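Local coordinates for protein beta-phosphoglucomutase (PDB 3DV9) that probably interconverts beta-glucose 1-phosphate and glucose 6-phosphate as a magnesium-dependent phosphoglucomutase of the haloacid dehalogenase superfamily, at residues A[184-196]-A[204-218]. Sequence-based numbering, arbitrary orientation.
Sequences EALVIENAPLGVQ and FTIAVNTGPLHDNVL. With MG (magnesium ion), chain B.
I206 N gives a nearly straight bond to V187 O, 2.7 Å, between parallel strands 185-189 and 204-208. E189 carries the ladder on, its N bonded to I206 O and its O to V208 N. On one face of the sheet I188 and I206 lie side by side, CD1 to CD1 at 3.7 Å, under helix 230-244. On the other, V195 of helix 192-200, the helix of a right-handed beta-alpha-beta crossover in the Rossmann-like HAD core, lays CG1 against T205 CG2 and CG2 against A207 CB. Beyond the strands, L218 pushes CD2 to 3.3 Å from P192 N, and P192 CG rests on V217 CG1. Water enters at the magnesium end of the strands. With CG between its backbone N and carbonyl carbon (chi1 67°), N190 binds the ion through OD1 at 2.3 Å, alongside the carboxylates of D29 and E65 and the backbone O of D31, while water 3 links N190 O and ND2 to T210 N. E189 bends at chi2 (-76°), which lets OE1 accept from N190 N and from magnesium-bound water 2; OE2 salt-bridges K165 and hydrogen-bonds Y171 OH. A leucine in place of this glutamate would probably leave K165 without this counter-charge, and Y171 and water 2 without their acceptor. The pairing is loose at the other end, where water 1 bridges A185 O and F204 N, 4.2 Å apart.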
ATOM      1  N   GLU A 184      -6.880 -13.077  10.008  1.00 19.84           N
ATOM      2  CA  GLU A 184      -5.689 -13.046  10.881  1.00 20.81           C
ATOM      3  C   GLU A 184      -4.770 -11.871  10.553  1.00 20.20           C
ATOM      4  O   GLU A 184      -3.657 -11.779  11.069  1.00 18.99           O
ATOM      5  CB  GLU A 184      -4.900 -14.371  10.789  1.00 21.23           C
ATOM      6  CG  GLU A 184      -5.673 -15.577  11.336  1.00 21.67           C
ATOM      7  CD  GLU A 184      -4.986 -16.927  11.077  1.00 23.31           C
ATOM      8  OE1 GLU A 184      -4.122 -17.027  10.169  1.00 23.58           O
ATOM      9  OE2 GLU A 184      -5.346 -17.891  11.783  1.00 25.52           O
ATOM     10  N   ALA A 185      -5.200 -11.029   9.613  1.00 20.29           N
ATOM     11  CA  ALA A 185      -4.365  -9.929   9.136  1.00 20.29           C
ATOM     12  C   ALA A 185      -5.107  -8.580   9.073  1.00 20.01           C
ATOM     13  O   ALA A 185      -6.348  -8.528   9.111  1.00 19.10           O
ATOM     14  CB  ALA A 185      -3.759 -10.279   7.762  1.00 19.58           C
ATOM     15  N   LEU A 186      -4.305  -7.500   9.045  1.00 19.32           N
ATOM     16  CA  LEU A 186      -4.777  -6.146   8.721  0.60 19.30           C
ATOM     17  C   LEU A 186      -3.989  -5.665   7.491  1.00 18.41           C
ATOM     18  O   LEU A 186      -2.822  -5.997   7.333  1.00 18.67           O
ATOM     19  CB  LEU A 186      -4.454  -5.172   9.872  0.60 20.14           C
ATOM     20  CG  LEU A 186      -5.292  -5.049  11.144  0.60 22.27           C
ATOM     21  CD1 LEU A 186      -5.658  -6.360  11.717  0.60 25.34           C
ATOM     22  CD2 LEU A 186      -4.586  -4.152  12.164  0.60 19.62           C
ATOM     23  N   VAL A 187      -4.628  -4.877   6.633  1.00 17.52           N
ATOM     24  CA  VAL A 187      -3.924  -4.202   5.545  1.00 16.73           C
ATOM     25  C   VAL A 187      -3.831  -2.722   5.933  1.00 17.61           C
ATOM     26  O   VAL A 187      -4.815  -2.129   6.353  1.00 17.68           O
ATOM     27  CB  VAL A 187      -4.667  -4.358   4.197  1.00 16.60           C
ATOM     28  CG1 VAL A 187      -4.126  -3.359   3.137  1.00 17.75           C
ATOM     29  CG2 VAL A 187      -4.573  -5.817   3.694  1.00 18.00           C
ATOM     30  N   ILE A 188      -2.635  -2.172   5.821  1.00 15.89           N
ATOM     31  CA  ILE A 188      -2.419  -0.712   6.084  1.00 17.25           C
ATOM     32  C   ILE A 188      -2.069  -0.059   4.753  1.00 17.21           C
ATOM     33  O   ILE A 188      -0.980  -0.268   4.207  1.00 17.19           O
ATOM     34  CB  ILE A 188      -1.300  -0.486   7.115  1.00 16.68           C
ATOM     35  CG1 ILE A 188      -1.460  -1.400   8.344  1.00 18.97           C
ATOM     36  CG2 ILE A 188      -1.246   1.019   7.505  1.00 16.68           C
ATOM     37  CD1 ILE A 188      -2.822  -1.198   9.057  1.00 17.10           C
ATOM     38  N   GLU A 189      -3.004   0.755   4.245  1.00 17.10           N
ATOM     39  CA  GLU A 189      -2.923   1.321   2.902  1.00 17.05           C
ATOM     40  C   GLU A 189      -3.133   2.838   2.906  1.00 17.19           C
ATOM     41  O   GLU A 189      -3.844   3.365   3.784  1.00 18.05           O
ATOM     42  CB  GLU A 189      -3.950   0.633   1.996  1.00 18.96           C
ATOM     43  CG  GLU A 189      -3.286  -0.518   1.248  1.00 18.12           C
ATOM     44  CD  GLU A 189      -2.385  -0.028   0.049  1.00 21.01           C
ATOM     45  OE1 GLU A 189      -2.178   1.213  -0.133  1.00 19.57           O
ATOM     46  OE2 GLU A 189      -1.870  -0.893  -0.703  1.00 22.51           O
ATOM     47  N   ASN A 190      -2.599   3.523   1.881  1.00 17.41           N
ATOM     48  CA  ASN A 190      -2.786   4.998   1.819  1.00 17.08           C
ATOM     49  C   ASN A 190      -3.391   5.469   0.493  1.00 17.89           C
ATOM     50  O   ASN A 190      -3.605   6.666   0.337  1.00 18.43           O
ATOM     51  CB  ASN A 190      -1.444   5.724   2.017  1.00 16.89           C
ATOM     52  CG  ASN A 190      -0.497   5.483   0.846  1.00 18.85           C
ATOM     53  OD1 ASN A 190      -0.315   4.348   0.424  1.00 20.57           O
ATOM     54  ND2 ASN A 190       0.016   6.539   0.264  1.00 20.35           N
ATOM     55  N   ALA A 191      -3.648   4.545  -0.441  1.00 18.77           N
ATOM     56  CA  ALA A 191      -4.097   4.940  -1.783  1.00 18.95           C
ATOM     57  C   ALA A 191      -5.389   4.207  -2.170  1.00 18.11           C
ATOM     58  O   ALA A 191      -5.613   3.109  -1.709  1.00 19.11           O
ATOM     59  CB  ALA A 191      -3.027   4.628  -2.789  1.00 19.29           C
ATOM     60  N   PRO A 192      -6.224   4.831  -3.017  1.00 19.20           N
ATOM     61  CA  PRO A 192      -7.506   4.208  -3.308  1.00 18.83           C
ATOM     62  C   PRO A 192      -7.327   2.828  -3.943  1.00 18.64           C
ATOM     63  O   PRO A 192      -8.058   1.912  -3.608  1.00 19.30           O
ATOM     64  CB  PRO A 192      -8.170   5.172  -4.320  1.00 19.35           C
ATOM     65  CG  PRO A 192      -7.086   6.034  -4.810  1.00 21.25           C
ATOM     66  CD  PRO A 192      -6.100   6.147  -3.661  1.00 19.39           C
ATOM     67  N   LEU A 193      -6.405   2.664  -4.885  1.00 19.50           N
ATOM     68  CA  LEU A 193      -6.293   1.338  -5.551  1.00 19.40           C
ATOM     69  C   LEU A 193      -5.734   0.262  -4.604  1.00 19.76           C
ATOM     70  O   LEU A 193      -6.099  -0.913  -4.706  1.00 19.55           O
ATOM     71  CB  LEU A 193      -5.414   1.409  -6.794  1.00 20.61           C
ATOM     72  CG  LEU A 193      -5.948   2.298  -7.926  1.00 21.57           C
ATOM     73  CD1 LEU A 193      -4.898   2.421  -9.004  1.00 22.79           C
ATOM     74  CD2 LEU A 193      -7.254   1.776  -8.481  1.00 23.39           C
ATOM     75  N   GLY A 194      -4.917   0.701  -3.644  1.00 19.61           N
ATOM     76  CA  GLY A 194      -4.386  -0.164  -2.561  1.00 19.40           C
ATOM     77  C   GLY A 194      -5.503  -0.616  -1.618  1.00 19.12           C
ATOM     78  O   GLY A 194      -5.604  -1.797  -1.290  1.00 18.42           O
ATOM     79  N   VAL A 195      -6.350   0.331  -1.215  1.00 19.02           N
ATOM     80  CA  VAL A 195      -7.501   0.040  -0.373  1.00 18.17           C
ATOM     81  C   VAL A 195      -8.388  -0.968  -1.118  1.00 18.34           C
ATOM     82  O   VAL A 195      -8.826  -1.952  -0.549  1.00 18.13           O
ATOM     83  CB  VAL A 195      -8.288   1.295   0.007  1.00 17.80           C
ATOM     84  CG1 VAL A 195      -9.558   0.910   0.728  1.00 18.69           C
ATOM     85  CG2 VAL A 195      -7.395   2.173   0.949  1.00 14.94           C
ATOM     86  N   GLN A 196      -8.636  -0.697  -2.399  1.00 18.24           N
ATOM     87  CA  GLN A 196      -9.498  -1.581  -3.209  1.00 19.31           C
ATOM     88  C   GLN A 196      -8.971  -3.022  -3.209  1.00 19.93           C
ATOM     89  O   GLN A 196      -9.762  -3.984  -3.090  1.00 20.42           O
ATOM     90  CB  GLN A 196      -9.577  -1.030  -4.641  1.00 20.29           C
ATOM     91  CG  GLN A 196     -10.587  -1.786  -5.464  1.00 23.34           C
ATOM     92  CD  GLN A 196     -10.733  -1.230  -6.861  1.00 28.57           C
ATOM     93  OE1 GLN A 196     -10.438  -0.055  -7.125  1.00 27.64           O
ATOM     94  NE2 GLN A 196     -11.173  -2.080  -7.770  1.00 31.56           N
ATOM     95  N   PHE A 204      -9.390  -7.052   6.592  1.00 19.44           N
ATOM     96  CA  PHE A 204      -9.757  -5.820   7.251  1.00 18.70           C
ATOM     97  C   PHE A 204      -8.721  -4.767   6.833  1.00 19.56           C
ATOM     98  O   PHE A 204      -7.530  -4.958   6.994  1.00 18.40           O
ATOM     99  CB  PHE A 204      -9.810  -6.032   8.772  1.00 19.68           C
ATOM    100  CG  PHE A 204     -10.296  -4.826   9.523  1.00 18.83           C
ATOM    101  CD1 PHE A 204     -11.637  -4.759   9.958  1.00 20.44           C
ATOM    102  CD2 PHE A 204      -9.410  -3.780   9.867  1.00 20.86           C
ATOM    103  CE1 PHE A 204     -12.114  -3.650  10.647  1.00 20.33           C
ATOM    104  CE2 PHE A 204      -9.887  -2.670  10.585  1.00 18.99           C
ATOM    105  CZ  PHE A 204     -11.237  -2.620  10.997  1.00 19.22           C
ATOM    106  N   THR A 205      -9.215  -3.686   6.232  1.00 18.46           N
ATOM    107  CA  THR A 205      -8.352  -2.739   5.532  1.00 18.71           C
ATOM    108  C   THR A 205      -8.413  -1.377   6.188  1.00 19.52           C
ATOM    109  O   THR A 205      -9.509  -0.793   6.328  1.00 20.11           O
ATOM    110  CB  THR A 205      -8.636  -2.710   3.975  1.00 18.47           C
ATOM    111  OG1 THR A 205      -8.276  -3.983   3.410  1.00 19.27           O
ATOM    112  CG2 THR A 205      -7.810  -1.586   3.265  1.00 20.18           C
ATOM    113  N   ILE A 206      -7.243  -0.862   6.580  1.00 18.68           N
ATOM    114  CA  ILE A 206      -7.154   0.446   7.239  1.00 18.49           C
ATOM    115  C   ILE A 206      -6.510   1.435   6.285  1.00 18.09           C
ATOM    116  O   ILE A 206      -5.365   1.238   5.792  1.00 18.28           O
ATOM    117  CB  ILE A 206      -6.360   0.361   8.585  1.00 17.55           C
ATOM    118  CG1 ILE A 206      -7.091  -0.508   9.612  1.00 20.29           C
ATOM    119  CG2 ILE A 206      -6.012   1.810   9.127  1.00 19.15           C
ATOM    120  CD1 ILE A 206      -6.154  -0.922  10.746  1.00 22.95           C
ATOM    121  N   ALA A 207      -7.224   2.531   5.998  1.00 16.48           N
ATOM    122  CA  ALA A 207      -6.640   3.607   5.208  1.00 18.19           C
ATOM    123  C   ALA A 207      -5.948   4.615   6.128  1.00 17.54           C
ATOM    124  O   ALA A 207      -6.443   4.952   7.191  1.00 20.07           O
ATOM    125  CB  ALA A 207      -7.688   4.363   4.376  1.00 17.98           C
ATOM    126  N   VAL A 208      -4.799   5.081   5.678  1.00 16.68           N
ATOM    127  CA  VAL A 208      -4.084   6.162   6.377  1.00 16.86           C
ATOM    128  C   VAL A 208      -3.798   7.182   5.294  1.00 18.32           C
ATOM    129  O   VAL A 208      -3.034   6.914   4.334  1.00 17.62           O
ATOM    130  CB  VAL A 208      -2.738   5.646   7.011  1.00 17.83           C
ATOM    131  CG1 VAL A 208      -2.000   6.799   7.728  1.00 19.64           C
ATOM    132  CG2 VAL A 208      -2.936   4.415   7.950  1.00 19.16           C
ATOM    133  N   ASN A 209      -4.437   8.341   5.410  1.00 18.03           N
ATOM    134  CA  ASN A 209      -4.360   9.340   4.339  1.00 17.99           C
ATOM    135  C   ASN A 209      -3.102  10.195   4.489  1.00 19.40           C
ATOM    136  O   ASN A 209      -3.109  11.166   5.226  1.00 21.89           O
ATOM    137  CB  ASN A 209      -5.627  10.213   4.255  1.00 18.71           C
ATOM    138  CG  ASN A 209      -5.672  10.995   2.969  1.00 20.38           C
ATOM    139  OD1 ASN A 209      -4.678  11.013   2.236  1.00 18.86           O
ATOM    140  ND2 ASN A 209      -6.803  11.626   2.672  1.00 19.51           N
ATOM    141  N   THR A 210      -2.042   9.871   3.740  1.00 18.45           N
ATOM    142  CA  THR A 210      -0.792  10.580   3.927  1.00 18.49           C
ATOM    143  C   THR A 210      -0.515  11.464   2.741  1.00 19.17           C
ATOM    144  O   THR A 210       0.585  12.024   2.616  1.00 20.20           O
ATOM    145  CB  THR A 210       0.379   9.575   4.052  1.00 18.48           C
ATOM    146  OG1 THR A 210       0.470   8.825   2.829  1.00 19.49           O
ATOM    147  CG2 THR A 210       0.167   8.624   5.247  1.00 18.08           C
ATOM    148  N   GLY A 211      -1.486  11.573   1.824  1.00 19.12           N
ATOM    149  CA  GLY A 211      -1.236  12.326   0.585  1.00 18.78           C
ATOM    150  C   GLY A 211      -2.185  13.489   0.374  1.00 19.12           C
ATOM    151  O   GLY A 211      -2.807  13.962   1.319  1.00 19.57           O
ATOM    152  N   PRO A 212      -2.306  13.946  -0.878  1.00 19.07           N
ATOM    153  CA  PRO A 212      -3.084  15.139  -1.273  1.00 19.48           C
ATOM    154  C   PRO A 212      -4.576  14.899  -1.576  1.00 20.05           C
ATOM    155  O   PRO A 212      -5.336  15.867  -1.856  1.00 20.06           O
ATOM    156  CB  PRO A 212      -2.382  15.581  -2.547  1.00 20.82           C
ATOM    157  CG  PRO A 212      -1.865  14.305  -3.159  1.00 20.47           C
ATOM    158  CD  PRO A 212      -1.585  13.349  -2.020  1.00 19.18           C
ATOM    159  N   LEU A 213      -4.977  13.622  -1.582  1.00 20.34           N
ATOM    160  CA  LEU A 213      -6.347  13.234  -1.949  1.00 20.09           C
ATOM    161  C   LEU A 213      -7.324  13.389  -0.789  1.00 19.61           C
ATOM    162  O   LEU A 213      -6.932  13.377   0.379  1.00 19.87           O
ATOM    163  CB  LEU A 213      -6.394  11.781  -2.479  1.00 20.05           C
ATOM    164  CG  LEU A 213      -5.400  11.478  -3.634  1.00 21.03           C
ATOM    165  CD1 LEU A 213      -5.541  10.000  -4.093  1.00 27.70           C
ATOM    166  CD2 LEU A 213      -5.559  12.434  -4.800  1.00 21.33           C
ATOM    167  N   HIS A 214      -8.604  13.550  -1.130  1.00 19.35           N
ATOM    168  CA  HIS A 214      -9.659  13.622  -0.105  1.00 18.93           C
ATOM    169  C   HIS A 214      -9.873  12.272   0.567  1.00 18.68           C
ATOM    170  O   HIS A 214      -9.773  11.236  -0.103  1.00 20.03           O
ATOM    171  CB  HIS A 214     -10.985  14.083  -0.736  1.00 17.93           C
ATOM    172  CG  HIS A 214     -11.992  14.588   0.267  1.00 18.67           C
ATOM    173  ND1 HIS A 214     -12.884  13.768   0.925  1.00 20.22           N
ATOM    174  CD2 HIS A 214     -12.270  15.844   0.677  1.00 18.35           C
ATOM    175  CE1 HIS A 214     -13.653  14.492   1.717  1.00 20.60           C
ATOM    176  NE2 HIS A 214     -13.290  15.760   1.600  1.00 20.48           N
ATOM    177  N   ASP A 215     -10.168  12.288   1.867  1.00 19.10           N
ATOM    178  CA  ASP A 215     -10.513  11.062   2.602  1.00 18.90           C
ATOM    179  C   ASP A 215     -11.514  10.236   1.839  1.00 19.74           C
ATOM    180  O   ASP A 215     -11.425   9.007   1.842  1.00 19.07           O
ATOM    181  CB  ASP A 215     -11.088  11.344   3.995  1.00 19.15           C
ATOM    182  CG  ASP A 215     -10.021  11.854   4.986  1.00 21.62           C
ATOM    183  OD1 ASP A 215      -8.797  11.780   4.673  1.00 23.76           O
ATOM    184  OD2 ASP A 215     -10.410  12.340   6.071  1.00 23.26           O
ATOM    185  N   ASN A 216     -12.509  10.898   1.216  1.00 20.62           N
ATOM    186  CA  ASN A 216     -13.562  10.118   0.524  1.00 21.17           C
ATOM    187  C   ASN A 216     -13.053   9.164  -0.557  1.00 21.59           C
ATOM    188  O   ASN A 216     -13.653   8.116  -0.814  1.00 21.82           O
ATOM    189  CB  ASN A 216     -14.667  11.046  -0.021  1.00 22.00           C
ATOM    190  CG  ASN A 216     -15.476  11.719   1.098  1.00 24.32           C
ATOM    191  OD1 ASN A 216     -15.284  11.458   2.299  1.00 28.35           O
ATOM    192  ND2 ASN A 216     -16.376  12.622   0.703  1.00 26.96           N
ATOM    193  N   VAL A 217     -11.931   9.500  -1.170  1.00 20.48           N
ATOM    194  CA  VAL A 217     -11.323   8.683  -2.205  1.00 22.71           C
ATOM    195  C   VAL A 217     -10.935   7.310  -1.639  1.00 22.14           C
ATOM    196  O   VAL A 217     -10.999   6.297  -2.325  1.00 21.34           O
ATOM    197  CB  VAL A 217     -10.080   9.430  -2.783  1.00 23.35           C
ATOM    198  CG1 VAL A 217      -9.376   8.630  -3.793  1.00 26.54           C
ATOM    199  CG2 VAL A 217     -10.515  10.752  -3.428  1.00 25.16           C
ATOM    200  N   LEU A 218     -10.562   7.307  -0.362  1.00 20.95           N
ATOM    201  CA  LEU A 218     -10.154   6.084   0.343  1.00 20.61           C
ATOM    202  C   LEU A 218     -11.362   5.348   0.923  1.00 21.32           C
ATOM    203  O   LEU A 218     -11.511   4.109   0.784  1.00 21.79           O
ATOM    204  CB  LEU A 218      -9.166   6.452   1.453  1.00 20.42           C
ATOM    205  CG  LEU A 218      -7.853   7.062   0.925  1.00 22.13           C
ATOM    206  CD1 LEU A 218      -6.917   7.448   2.102  1.00 21.33           C
ATOM    207  CD2 LEU A 218      -7.102   6.195  -0.087  1.00 21.99           C
TER
HETATM  208 MG    MG B 301       1.045   3.552  -1.226  1.00 15.35          MG
HETATM  209  O   HOH W   1      -8.903  -9.071   8.500  1.00 17.13           O
HETATM  210  O   HOH W   2      -0.802   2.267  -2.060  1.00 20.62           O
HETATM  211  O   HOH W   3      -2.172   8.879   1.004  1.00 27.53           O
HETATM  212  O   HOH W   4       1.700   2.419  -2.876  0.40 22.55           O